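Local coordinates for protein HTH-type transcriptional regulator LysG (Mycobacterium tuberculosis, PDB 3ISP) that binds DNA as a LysR-family transcriptional regulator and probably activates expression of the exporter LysE while repressing its own gene, at residues A[164-169]-A[240-245]; A[191-196]-A[225-230]. All coordinates share one frame; numbering follows the deposited sequence.

Contact 1 of 2, residues A[164-169]-A[240-245]; sequences RYLPVA and FPEKLA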
loop_
_atom_site.group_PDB
_atom_site.type_symbol
_atom_site.label_atom_id
_atom_site.label_comp_id
_atom_site.label_asym_id
_atom_site.label_seq_id
_atom_site.Cartn_x
_atom_site.Cartn_y
_atom_site.Cartn_z
ATOM N N ARG A 164 29.923 4.136 9.049
ATOM C CA ARG A 164 29.769 5.520 9.499
ATOM C C ARG A 164 29.273 6.449 8.391
ATOM O O ARG A 164 29.731 6.371 7.249
ATOM C CB ARG A 164 31.060 6.078 10.092
ATOM C CG ARG A 164 30.912 7.526 10.506
ATOM C CD ARG A 164 31.925 7.929 11.553
ATOM N NE ARG A 164 31.845 7.088 12.734
ATOM C CZ ARG A 164 32.859 6.868 13.560
ATOM N NH1 ARG A 164 34.033 7.426 13.329
ATOM N NH2 ARG A 164 32.700 6.075 14.609
ATOM N N TYR A 165 28.343 7.331 8.743
ATOM C CA TYR A 165 27.784 8.295 7.799
ATOM C C TYR A 165 28.122 9.740 8.180
ATOM O O TYR A 165 27.748 10.198 9.263
ATOM C CB TYR A 165 26.266 8.137 7.726
ATOM C CG TYR A 165 25.809 6.938 6.936
ATOM C CD1 TYR A 165 25.554 7.040 5.581
ATOM C CD2 TYR A 165 25.615 5.708 7.551
ATOM C CE1 TYR A 165 25.133 5.958 4.855
ATOM C CE2 TYR A 165 25.198 4.615 6.827
ATOM C CZ TYR A 165 24.960 4.743 5.479
ATOM O OH TYR A 165 24.547 3.657 4.741
ATOM N N LEU A 166 28.812 10.451 7.285
ATOM C CA LEU A 166 29.185 11.858 7.494
ATOM C C LEU A 166 28.211 12.767 6.777
ATOM O O LEU A 166 27.909 12.536 5.614
ATOM C CB LEU A 166 30.587 12.117 6.951
ATOM C CG LEU A 166 31.597 11.105 7.482
ATOM C CD1 LEU A 166 32.988 11.293 6.900
ATOM C CD2 LEU A 166 31.624 11.213 8.991
ATOM N N PRO A 167 27.720 13.810 7.460
ATOM C CA PRO A 167 26.834 14.794 6.822
ATOM C C PRO A 167 27.664 15.737 5.959
ATOM O O PRO A 167 28.452 16.501 6.516
ATOM C CB PRO A 167 26.258 15.582 8.003
ATOM C CG PRO A 167 26.893 14.990 9.249
ATOM C CD PRO A 167 28.093 14.210 8.818
ATOM N N VAL A 168 27.509 15.689 4.639
ATOM C CA VAL A 168 28.409 16.444 3.784
ATOM C C VAL A 168 27.728 17.288 2.704
ATOM O O VAL A 168 26.505 17.241 2.532
ATOM C CB VAL A 168 29.482 15.538 3.142
ATOM C CG1 VAL A 168 30.501 15.130 4.162
ATOM C CG2 VAL A 168 28.838 14.329 2.513
ATOM N N ALA A 169 28.549 18.073 2.006
ATOM C CA ALA A 169 28.116 18.961 0.934
ATOM C C ALA A 169 29.349 19.573 0.301
ATOM O O ALA A 169 30.450 19.459 0.836
ATOM C CB ALA A 169 27.207 20.057 1.465
ATOM N N PHE A 240 26.587 10.470 3.817
ATOM C CA PHE A 240 27.384 9.639 2.923
ATOM C C PHE A 240 28.219 8.615 3.671
ATOM O O PHE A 240 28.884 8.937 4.652
ATOM C CB PHE A 240 28.344 10.519 2.119
ATOM C CG PHE A 240 27.738 11.122 0.882
ATOM C CD1 PHE A 240 28.082 10.650 -0.370
ATOM C CD2 PHE A 240 26.846 12.170 0.969
ATOM C CE1 PHE A 240 27.537 11.209 -1.521
ATOM C CE2 PHE A 240 26.307 12.735 -0.178
ATOM C CZ PHE A 240 26.653 12.252 -1.425
ATOM N N PRO A 241 28.214 7.370 3.192
ATOM C CA PRO A 241 29.146 6.411 3.782
ATOM C C PRO A 241 30.520 7.043 3.752
ATOM O O PRO A 241 30.922 7.533 2.707
ATOM C CB PRO A 241 29.094 5.231 2.813
ATOM C CG PRO A 241 27.750 5.317 2.208
ATOM C CD PRO A 241 27.445 6.790 2.082
ATOM N N GLU A 242 31.221 7.048 4.877
ATOM C CA GLU A 242 32.536 7.660 4.921
ATOM C C GLU A 242 33.480 7.167 3.839
ATOM O O GLU A 242 34.220 7.960 3.284
ATOM C CB GLU A 242 33.187 7.508 6.290
ATOM C CG GLU A 242 34.556 8.132 6.355
ATOM C CD GLU A 242 35.295 7.770 7.616
ATOM O OE1 GLU A 242 34.728 7.985 8.704
ATOM O OE2 GLU A 242 36.441 7.277 7.513
ATOM N N LYS A 243 33.473 5.877 3.528
ATOM C CA LYS A 243 34.360 5.377 2.478
ATOM C C LYS A 243 34.217 6.214 1.202
ATOM O O LYS A 243 35.190 6.433 0.472
ATOM C CB LYS A 243 34.087 3.903 2.164
ATOM C CG LYS A 243 35.191 3.243 1.325
ATOM C CD LYS A 243 34.850 1.810 0.927
ATOM C CE LYS A 243 36.060 1.072 0.348
ATOM N NZ LYS A 243 36.654 1.737 -0.856
ATOM N N LEU A 244 32.993 6.677 0.952
ATOM C CA LEU A 244 32.637 7.428 -0.253
ATOM C C LEU A 244 32.948 8.927 -0.166
ATOM O O LEU A 244 33.163 9.583 -1.187
ATOM C CB LEU A 244 31.145 7.241 -0.545
ATOM C CG LEU A 244 30.710 6.232 -1.603
ATOM C CD1 LEU A 244 31.754 5.149 -1.790
ATOM C CD2 LEU A 244 29.343 5.640 -1.268
ATOM N N ALA A 245 32.944 9.467 1.051
ATOM C CA ALA A 245 33.243 10.882 1.277
ATOM C C ALA A 245 34.742 11.088 1.385
ATOM O O ALA A 245 35.240 12.187 1.166
ATOM C CB ALA A 245 32.565 11.373 2.540
#

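Contact 2 of 2, residues A[191-196]-A[225-230]; sequences PSLAWN and EGFTAA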
loop_
_atom_site.group_PDB
_atom_site.type_symbol
_atom_site.label_atom_id
_atom_site.label_comp_id
_atom_site.label_asym_id
_atom_site.label_seq_id
_atom_site.Cartn_x
_atom_site.Cartn_y
_atom_site.Cartn_z
ATOM N N PRO A 191 18.814 23.334 1.703
ATOM C CA PRO A 191 18.226 22.121 1.128
ATOM C C PRO A 191 18.967 20.862 1.569
ATOM O O PRO A 191 20.190 20.810 1.477
ATOM C CB PRO A 191 18.396 22.336 -0.383
ATOM C CG PRO A 191 18.459 23.803 -0.541
ATOM C CD PRO A 191 19.205 24.299 0.663
ATOM N N SER A 192 18.244 19.855 2.042
ATOM C CA SER A 192 18.878 18.563 2.309
ATOM C C SER A 192 18.612 17.586 1.164
ATOM O O SER A 192 17.739 17.808 0.334
ATOM C CB SER A 192 18.420 17.969 3.647
ATOM O OG SER A 192 17.093 17.482 3.566
ATOM N N LEU A 193 19.385 16.512 1.119
ATOM C CA LEU A 193 19.145 15.444 0.166
ATOM C C LEU A 193 18.487 14.234 0.835
ATOM O O LEU A 193 18.106 14.271 2.008
ATOM C CB LEU A 193 20.460 15.009 -0.460
ATOM C CG LEU A 193 21.295 16.089 -1.119
ATOM C CD1 LEU A 193 22.495 15.454 -1.795
ATOM C CD2 LEU A 193 20.436 16.854 -2.108
ATOM N N ALA A 194 18.377 13.159 0.069
ATOM C CA ALA A 194 17.772 11.924 0.528
ATOM C C ALA A 194 17.539 11.009 -0.671
ATOM O O ALA A 194 17.337 11.482 -1.788
ATOM C CB ALA A 194 16.467 12.199 1.249
ATOM N N TRP A 195 17.573 9.704 -0.434
ATOM C CA TRP A 195 17.319 8.744 -1.494
ATOM C C TRP A 195 15.844 8.688 -1.830
ATOM O O TRP A 195 15.468 8.453 -2.980
ATOM C CB TRP A 195 17.821 7.355 -1.094
ATOM C CG TRP A 195 19.278 7.219 -1.298
ATOM C CD1 TRP A 195 20.263 8.010 -0.764
ATOM C CD2 TRP A 195 19.935 6.247 -2.106
ATOM N NE1 TRP A 195 21.498 7.585 -1.202
ATOM C CE2 TRP A 195 21.323 6.503 -2.026
ATOM C CE3 TRP A 195 19.489 5.188 -2.893
ATOM C CZ2 TRP A 195 22.260 5.732 -2.696
ATOM C CZ3 TRP A 195 20.427 4.426 -3.567
ATOM C CH2 TRP A 195 21.799 4.701 -3.459
ATOM N N ASN A 196 15.017 8.910 -0.816
ATOM C CA ASN A 196 13.566 8.871 -0.966
ATOM C C ASN A 196 12.888 9.131 0.374
ATOM O O ASN A 196 13.549 9.515 1.337
ATOM C CB ASN A 196 13.119 7.530 -1.551
ATOM C CG ASN A 196 13.583 6.359 -0.724
ATOM O OD1 ASN A 196 13.244 6.239 0.453
ATOM N ND2 ASN A 196 14.363 5.487 -1.334
ATOM N N GLU A 225 25.572 7.181 -7.984
ATOM C CA GLU A 225 25.964 8.266 -8.882
ATOM C C GLU A 225 24.973 9.421 -8.772
ATOM O O GLU A 225 25.365 10.582 -8.720
ATOM C CB GLU A 225 26.090 7.769 -10.331
ATOM C CG GLU A 225 25.258 6.510 -10.648
ATOM C CD GLU A 225 25.944 5.207 -10.232
ATOM O OE1 GLU A 225 27.198 5.177 -10.179
ATOM O OE2 GLU A 225 25.228 4.209 -9.967
ATOM N N GLY A 226 23.688 9.083 -8.713
ATOM C CA GLY A 226 22.637 10.071 -8.595
ATOM C C GLY A 226 22.761 10.911 -7.344
ATOM O O GLY A 226 22.733 12.141 -7.416
ATOM N N PHE A 227 22.890 10.246 -6.195
ATOM C CA PHE A 227 23.008 10.921 -4.906
ATOM C C PHE A 227 24.317 11.662 -4.867
ATOM O O PHE A 227 24.395 12.754 -4.308
ATOM C CB PHE A 227 22.991 9.906 -3.770
ATOM C CG PHE A 227 22.676 10.488 -2.418
ATOM C CD1 PHE A 227 21.382 10.861 -2.092
ATOM C CD2 PHE A 227 23.658 10.608 -1.455
ATOM C CE1 PHE A 227 21.074 11.376 -0.844
ATOM C CE2 PHE A 227 23.358 11.116 -0.198
ATOM C CZ PHE A 227 22.061 11.503 0.103
ATOM N N THR A 228 25.346 11.076 -5.472
ATOM C CA THR A 228 26.665 11.702 -5.447
ATOM C C THR A 228 26.740 12.974 -6.311
ATOM O O THR A 228 27.327 13.979 -5.889
ATOM C CB THR A 228 27.805 10.711 -5.794
ATOM O OG1 THR A 228 27.911 9.731 -4.755
ATOM C CG2 THR A 228 29.137 11.436 -5.905
ATOM N N ALA A 229 26.148 12.937 -7.505
ATOM C CA ALA A 229 26.118 14.120 -8.364
ATOM C C ALA A 229 25.328 15.252 -7.705
ATOM O O ALA A 229 25.763 16.394 -7.692
ATOM C CB ALA A 229 25.551 13.789 -9.739
ATOM N N ALA A 230 24.172 14.925 -7.152
ATOM C CA ALA A 230 23.395 15.899 -6.402
ATOM C C ALA A 230 24.276 16.670 -5.422
ATOM O O ALA A 230 24.298 17.903 -5.430
ATOM C CB ALA A 230 22.256 15.217 -5.670
#

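Contact 1 of 2, residues A[164-169]-A[240-245]
Leu166 and Phe240 form a hydrogen-bonded antiparallel pair: Leu166 N donates to Phe240 O (3.0 Å) and Phe240 N returns a bond to Leu166 O (3.0 Å). The adjacent pair, Tyr165 with Pro241, is non-hydrogen-bonded, and Glu242 N, already in the first turn of the helix, reaches Arg164 O (2.9 Å), so the strand pairing carries over into the helix start. Pro241 is the N-cap, its carbonyl taking Leu244 N and Ala245 N.

The Tyr165 side chain leaves the sheet with CB 4.1 Å from Phe240 O. CG lies anti to the carbonyl carbon (chi1 -76°), which leads the ring past Pro241: CD1 is 3.6 Å from Pro241 N, CE1 meets Pro241 CD at 3.7 Å, and OH hydrogen-bonds to Asp104 OD2. On the face shared by Leu166 and Phe240, Leu166 CD1 rests on Glu242 CG (3.6 Å). The Val168 and Phe240 side chains cross at about a right angle, CG2 of the valine meeting CD2 of the ring. Arg164 runs beside Glu242, but its NE forms a salt bridge with Asp263 OD1.

Strand 155-169 lies between outermost strand 238-241 and strand 255-271; helix 224-232 packs on Phe240, and helix 201-210 touches Tyr165 and Pro167.

Contact 2 of 2, residues A[191-196]-A[225-230]
Trp195 and Phe227 meet through their rings, the five-membered part of the indole lying over one face of the phenyl group. The two centroids are 4.3 Å apart and the planes are inclined at 36°. Trp195 NE1 sits above the phenyl plane, displaced toward the rim on the side of Phe227 CG and CD1, and Trp195 CD1 comes within 3.5 Å of Phe227 CE1. With CG of Phe227 anti to the backbone N (chi1 -162°), the ring extends from helix 224-232 toward the loop.

Aliphatic packing covers the opposite face. Leu193 CD1 lies on that side of the phenyl ring, and Leu193 CB approaches Phe227 CE1 at 3.7 Å. The leucine branch continues to Ala230 CB, 3.9 Å from Leu193 CD1, so Phe227 and Ala230, three positions apart on the helix, both receive the same side chain. The ring is held between indole and leucine, inside the LysR substrate-binding domain, which belongs to the periplasmic-binding-protein clan.

At the ring's edge, the backbone approaches as well: Ala194 N stands near the phenyl plane, 3.4 Å from Phe227 CE1.

Polar interactions hold the loop from outside the pair: Trp195 N bonds to Asp199 OD2, Leu193 shares a backbone hydrogen bond with Trp237, and Ala194 shares one with Val221.

Packing between subunits involves the helix, where Glu225 lies on Met106 of the second subunit and Ala229 on Ser111 of that subunit.

From the N terminus, the chain passes the DNA-binding helices and enters the substrate-binding domain, where strand 155-169 supplies the first half of contact 1. After helix 171-177 comes loop 191-196, the first half of contact 2; helix 201-210 follows, and helix 224-232 then closes this inner loop. Strand 238-241 and the start of helix 242-251 close the outer one, so contact 2 is nested inside contact 1 and the two do not cross. Their centres lie 12 Å apart. The two touch where Phe240 packs on Phe227 (CE2 to CE2, 3.4 Å) and on Thr228, so that loop 191-196, helix 224-232 and the edge strand 238-241 are tied together.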